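PDB 5HMQ: 3-dehydroshikimate dehydratase from Pseudomonas putida, which catalyses the metal-dependent dehydration of 3-dehydroshikimate to protocatechuate, a step in the breakdown of quinate and shikimate. Local coordinates for residues G326-R329 with S330-V333; N346-P349 with Y350-G353. One frame throughout, in Å; residues are numbered along the deposited sequence.

Interaction 1 of 2, residues G326-R329 with S330-V333; sequences GKHR and SKEV
His328 and the residues Ser330, Lys331 and Val333 that follow it form a local side-chain-to-backbone contact in the turn between strands 323-328 and 333-338, neighbouring antiparallel strands of the first vicinal-oxygen-chelate (VOC) domain. The chain reverses here, and a short, nearly straight hydrogen bond from His328 N to Val333 O (2.7 Å) closes the loop. Within it the imidazole points into the turn: with CG anti to the backbone N (chi1 -162°), ND1 reaches the amides two and three residues on, accepting from Ser330 N at 3.1 Å and from Lys331 N at 2.9 Å. The two donors come from opposite sides of the ring plane, tilted from it by 25° and 28°, so that one ring nitrogen serves both. Because ND1 serves as acceptor, it should carry no proton, and the two bonds fix the rotation of the ring. Lys331 runs alongside, pointing the same way, and lays its aliphatic chain over one face in a CH-pi contact, CD lying 4.0 Å from the ring centroid. Val333 packs its CB against His328 CB at 3.5 Å. At the other flank Lys327 stretches out fully extended, while Glu332, at the centre of an inverse gamma turn, is bent at its second torsion to meet it. Lys327 NZ forms a salt bridge with Glu332 OE2 at 3.0 Å, on the syn side and somewhat out of the carboxylate plane, and bonds only weakly to OE1. Lys331 NZ continues to a salt bridge with Glu397. Strand 428-430, antiparallel to strand 323-328 and backbone-bonded to it through Lys327 and Ser429, brings Phe428 edge-to-face to the His328 ring and against Val333, whereas on the side of strand 341-346 Val333 rests against Val344.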
ATOM      1  N   GLY C 326       2.201 -26.688 -31.678  1.00 65.65           N
ATOM      2  CA  GLY C 326       2.072 -25.901 -32.888  1.00 65.46           C
ATOM      3  C   GLY C 326       2.228 -24.409 -32.677  1.00 63.07           C
ATOM      4  O   GLY C 326       2.208 -23.922 -31.543  1.00 60.15           O
ATOM      5  N   LYS C 327       2.389 -23.675 -33.774  1.00 64.94           N
ATOM      6  CA  LYS C 327       2.585 -22.235 -33.749  1.00 63.56           C
ATOM      7  C   LYS C 327       1.337 -21.538 -34.275  1.00 62.41           C
ATOM      8  O   LYS C 327       0.591 -22.095 -35.086  1.00 62.06           O
ATOM      9  CB  LYS C 327       3.804 -21.836 -34.592  1.00 63.84           C
ATOM     10  CG  LYS C 327       4.117 -20.342 -34.603  1.00 63.33           C
ATOM     11  CD  LYS C 327       5.518 -20.063 -35.121  1.00 64.50           C
ATOM     12  CE  LYS C 327       5.743 -18.570 -35.308  1.00 66.61           C
ATOM     13  NZ  LYS C 327       6.982 -18.280 -36.082  1.00 69.26           N
ATOM     14  N   HIS C 328       1.097 -20.327 -33.774  1.00 64.40           N
ATOM     15  CA  HIS C 328       0.025 -19.494 -34.300  1.00 63.97           C
ATOM     16  C   HIS C 328       0.231 -19.260 -35.793  1.00 63.33           C
ATOM     17  O   HIS C 328       1.361 -19.208 -36.284  1.00 65.14           O
ATOM     18  CB  HIS C 328      -0.013 -18.162 -33.550  1.00 66.91           C
ATOM     19  CG  HIS C 328      -1.296 -17.408 -33.703  1.00 68.27           C
ATOM     20  ND1 HIS C 328      -1.511 -16.505 -34.722  1.00 69.02           N
ATOM     21  CD2 HIS C 328      -2.427 -17.410 -32.957  1.00 66.95           C
ATOM     22  CE1 HIS C 328      -2.721 -15.988 -34.602  1.00 69.49           C
ATOM     23  NE2 HIS C 328      -3.298 -16.521 -33.540  1.00 67.78           N
ATOM     24  N   ARG C 329      -0.877 -19.120 -36.520  1.00 67.38           N
ATOM     25  CA  ARG C 329      -0.781 -19.016 -37.973  1.00 68.80           C
ATOM     26  C   ARG C 329      -0.200 -17.678 -38.424  1.00 68.31           C
ATOM     27  O   ARG C 329       0.405 -17.605 -39.500  1.00 70.01           O
ATOM     28  CB  ARG C 329      -2.142 -19.261 -38.621  1.00 67.74           C
ATOM     29  CG  ARG C 329      -2.779 -20.575 -38.201  1.00 69.72           C
ATOM     30  CD  ARG C 329      -4.109 -20.796 -38.895  1.00 72.35           C
ATOM     31  NE  ARG C 329      -5.001 -21.641 -38.107  1.00 75.81           N
ATOM     32  CZ  ARG C 329      -5.725 -22.633 -38.610  1.00 77.51           C
ATOM     33  NH1 ARG C 329      -5.647 -22.924 -39.899  1.00 79.09           N
ATOM     34  NH2 ARG C 329      -6.516 -23.345 -37.823  1.00 76.76           N
ATOM     35  N   SER C 330      -0.376 -16.613 -37.641  1.00 64.68           N
ATOM     36  CA  SER C 330       0.080 -15.299 -38.084  1.00 65.74           C
ATOM     37  C   SER C 330       0.928 -14.586 -37.036  1.00 66.66           C
ATOM     38  O   SER C 330       1.744 -13.724 -37.380  1.00 70.17           O
ATOM     39  CB  SER C 330      -1.119 -14.425 -38.462  1.00 63.58           C
ATOM     40  OG  SER C 330      -2.102 -14.441 -37.442  1.00 61.72           O
ATOM     41  N   LYS C 331       0.753 -14.931 -35.767  1.00 63.51           N
ATOM     42  CA  LYS C 331       1.445 -14.261 -34.676  1.00 63.06           C
ATOM     43  C   LYS C 331       2.572 -15.128 -34.121  1.00 64.19           C
ATOM     44  O   LYS C 331       2.649 -16.333 -34.373  1.00 63.67           O
ATOM     45  CB  LYS C 331       0.464 -13.897 -33.559  1.00 63.75           C
ATOM     46  CG  LYS C 331      -0.706 -13.049 -34.023  1.00 63.30           C
ATOM     47  CD  LYS C 331      -1.741 -12.892 -32.925  1.00 60.27           C
ATOM     48  CE  LYS C 331      -2.830 -11.919 -33.336  1.00 60.55           C
ATOM     49  NZ  LYS C 331      -3.880 -11.796 -32.286  1.00 64.64           N
ATOM     50  N   GLU C 332       3.457 -14.486 -33.354  1.00 59.56           N
ATOM     51  CA  GLU C 332       4.563 -15.173 -32.688  1.00 59.42           C
ATOM     52  C   GLU C 332       4.058 -15.764 -31.369  1.00 57.96           C
ATOM     53  O   GLU C 332       4.405 -15.332 -30.268  1.00 57.61           O
ATOM     54  CB  GLU C 332       5.733 -14.224 -32.479  1.00 59.10           C
ATOM     55  CG  GLU C 332       6.423 -13.835 -33.775  1.00 59.66           C
ATOM     56  CD  GLU C 332       6.988 -15.039 -34.505  1.00 61.43           C
ATOM     57  OE1 GLU C 332       7.861 -15.728 -33.933  1.00 61.86           O
ATOM     58  OE2 GLU C 332       6.549 -15.306 -35.645  1.00 62.51           O
ATOM     59  N   VAL C 333       3.232 -16.798 -31.508  1.00 56.96           N
ATOM     60  CA  VAL C 333       2.536 -17.427 -30.393  1.00 58.77           C
ATOM     61  C   VAL C 333       2.741 -18.931 -30.483  1.00 57.80           C
ATOM     62  O   VAL C 333       2.414 -19.542 -31.504  1.00 58.50           O
ATOM     63  CB  VAL C 333       1.036 -17.088 -30.395  1.00 59.55           C
ATOM     64  CG1 VAL C 333       0.289 -17.965 -29.415  1.00 58.08           C
ATOM     65  CG2 VAL C 333       0.822 -15.619 -30.049  1.00 58.02           C
TER

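Interaction 2 of 2, residues N346-P349 with Y350-G353; sequences NAEP and YSFG
Between Pro349 and Tyr350 the backbone turns back on itself, the end-to-end directions of 346-349 and 350-353 lying 157° apart, with Tyr350 in a left-handed backbone conformation. Pro349 sets its CB squarely over the Tyr350 ring, 3.7 Å from the centroid and 2° off the normal, a CH-pi contact between consecutive residues; CG adds an apolar touch at CE1. The same ring makes a cation-pi contact with Arg82 of the second subunit. Ser351 OG donates to Glu348 O at 2.8 Å, coming from above the carbonyl plane, and its placement between the backbone N and the carbonyl carbon (chi1 62°) also lets it cap His354 N weakly. Asn346 uses both ends of its amide: OD1 accepts from Glu348 N at 3.2 Å, while ND2 donates to Glu302 and to a water that also takes the N-H of Gly353, 2.7 Å from its N. That water ties the end of strand 341-346 to the first turn of the helix. An Asx turn at Asn346 followed by a serine N-cap thus forms the strand-to-helix connection into helix 352-360 of this VOC domain.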
ATOM      1  N   ASN C 346       3.122 -16.274 -25.525  1.00 50.01           N
ATOM      2  CA  ASN C 346       2.765 -15.121 -26.349  1.00 47.41           C
ATOM      3  C   ASN C 346       3.984 -14.209 -26.449  1.00 46.94           C
ATOM      4  O   ASN C 346       4.329 -13.503 -25.498  1.00 44.61           O
ATOM      5  CB  ASN C 346       1.559 -14.404 -25.749  1.00 48.05           C
ATOM      6  CG  ASN C 346       1.072 -13.244 -26.602  1.00 47.03           C
ATOM      7  OD1 ASN C 346       1.630 -12.950 -27.658  1.00 51.45           O
ATOM      8  ND2 ASN C 346       0.006 -12.592 -26.150  1.00 45.57           N
ATOM      9  N   ALA C 347       4.645 -14.236 -27.607  1.00 50.34           N
ATOM     10  CA  ALA C 347       5.785 -13.372 -27.882  1.00 52.40           C
ATOM     11  C   ALA C 347       5.486 -12.334 -28.956  1.00 52.75           C
ATOM     12  O   ALA C 347       6.415 -11.697 -29.464  1.00 52.51           O
ATOM     13  CB  ALA C 347       7.000 -14.210 -28.287  1.00 53.51           C
ATOM     14  N   GLU C 348       4.222 -12.155 -29.313  1.00 55.52           N
ATOM     15  CA  GLU C 348       3.845 -11.182 -30.333  1.00 58.06           C
ATOM     16  C   GLU C 348       4.064  -9.766 -29.815  1.00 57.14           C
ATOM     17  O   GLU C 348       3.489  -9.398 -28.783  1.00 58.00           O
ATOM     18  CB  GLU C 348       2.388 -11.382 -30.740  1.00 58.01           C
ATOM     19  CG  GLU C 348       1.875 -10.397 -31.786  1.00 57.53           C
ATOM     20  CD  GLU C 348       2.384 -10.688 -33.190  1.00 59.52           C
ATOM     21  OE1 GLU C 348       3.249 -11.576 -33.355  1.00 59.25           O
ATOM     22  OE2 GLU C 348       1.908 -10.028 -34.138  1.00 60.77           O
ATOM     23  N   PRO C 349       4.869  -8.948 -30.482  1.00 55.44           N
ATOM     24  CA  PRO C 349       5.109  -7.583 -30.007  1.00 55.48           C
ATOM     25  C   PRO C 349       3.955  -6.648 -30.353  1.00 53.15           C
ATOM     26  O   PRO C 349       3.077  -6.962 -31.159  1.00 50.87           O
ATOM     27  CB  PRO C 349       6.390  -7.181 -30.743  1.00 55.94           C
ATOM     28  CG  PRO C 349       6.326  -7.947 -32.021  1.00 54.97           C
ATOM     29  CD  PRO C 349       5.650  -9.258 -31.694  1.00 54.73           C
ATOM     30  N   TYR C 350       3.983  -5.477 -29.713  1.00 51.79           N
ATOM     31  CA  TYR C 350       3.038  -4.386 -29.958  1.00 54.55           C
ATOM     32  C   TYR C 350       1.605  -4.864 -29.731  1.00 55.67           C
ATOM     33  O   TYR C 350       0.758  -4.837 -30.627  1.00 57.07           O
ATOM     34  CB  TYR C 350       3.201  -3.824 -31.372  1.00 54.62           C
ATOM     35  CG  TYR C 350       4.616  -3.842 -31.880  1.00 53.59           C
ATOM     36  CD1 TYR C 350       4.922  -4.467 -33.079  1.00 54.91           C
ATOM     37  CD2 TYR C 350       5.659  -3.307 -31.134  1.00 50.99           C
ATOM     38  CE1 TYR C 350       6.209  -4.517 -33.548  1.00 53.70           C
ATOM     39  CE2 TYR C 350       6.956  -3.354 -31.596  1.00 52.13           C
ATOM     40  CZ  TYR C 350       7.224  -3.961 -32.804  1.00 53.91           C
ATOM     41  OH  TYR C 350       8.514  -4.013 -33.273  1.00 58.29           O
ATOM     42  N   SER C 351       1.344  -5.298 -28.505  1.00 52.85           N
ATOM     43  CA  SER C 351       0.092  -5.970 -28.195  1.00 52.78           C
ATOM     44  C   SER C 351      -0.128  -5.922 -26.691  1.00 51.24           C
ATOM     45  O   SER C 351       0.692  -5.393 -25.935  1.00 50.82           O
ATOM     46  CB  SER C 351       0.107  -7.412 -28.711  1.00 52.99           C
ATOM     47  OG  SER C 351       1.134  -8.160 -28.084  1.00 52.48           O
ATOM     48  N   PHE C 352      -1.261  -6.481 -26.266  1.00 49.74           N
ATOM     49  CA  PHE C 352      -1.543  -6.614 -24.842  1.00 45.92           C
ATOM     50  C   PHE C 352      -0.440  -7.395 -24.140  1.00 45.13           C
ATOM     51  O   PHE C 352       0.082  -6.961 -23.107  1.00 47.32           O
ATOM     52  CB  PHE C 352      -2.909  -7.279 -24.658  1.00 46.50           C
ATOM     53  CG  PHE C 352      -3.033  -8.092 -23.405  1.00 47.01           C
ATOM     54  CD1 PHE C 352      -3.229  -7.479 -22.180  1.00 49.26           C
ATOM     55  CD2 PHE C 352      -2.979  -9.475 -23.458  1.00 48.99           C
ATOM     56  CE1 PHE C 352      -3.350  -8.234 -21.027  1.00 49.35           C
ATOM     57  CE2 PHE C 352      -3.101 -10.234 -22.310  1.00 46.22           C
ATOM     58  CZ  PHE C 352      -3.287  -9.612 -21.095  1.00 47.20           C
ATOM     59  N   GLY C 353      -0.057  -8.542 -24.703  1.00 45.49           N
ATOM     60  CA  GLY C 353       0.997  -9.341 -24.097  1.00 45.98           C
ATOM     61  C   GLY C 353       2.328  -8.616 -24.019  1.00 45.92           C
ATOM     62  O   GLY C 353       3.026  -8.686 -23.004  1.00 46.42           O
TER
HETATM   63  O   HOH W   1      -1.237  -9.926 -26.744  1.00 49.12           O

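Interactions 1 and 2 follow each other along the chain, their centres 12 Å apart, and belong to the same VOC domain, where the hairpin of strands 333-338 and 341-346 joins them, Val333 at its start and Asn346 at its end. They meet through Glu332, whose backbone probably makes two hydrogen bonds: its O with Ala347 N at 2.9 Å, and its N with Glu348 OE1 at the same distance. Val333 CG2 packs on Asn346 OD1 at 3.7 Å. The turn of 326-333 is therefore held against the connection of 346-353. Both lie away from the annotated metal sites, and interaction 2 also reaches the second subunit of the homodimer.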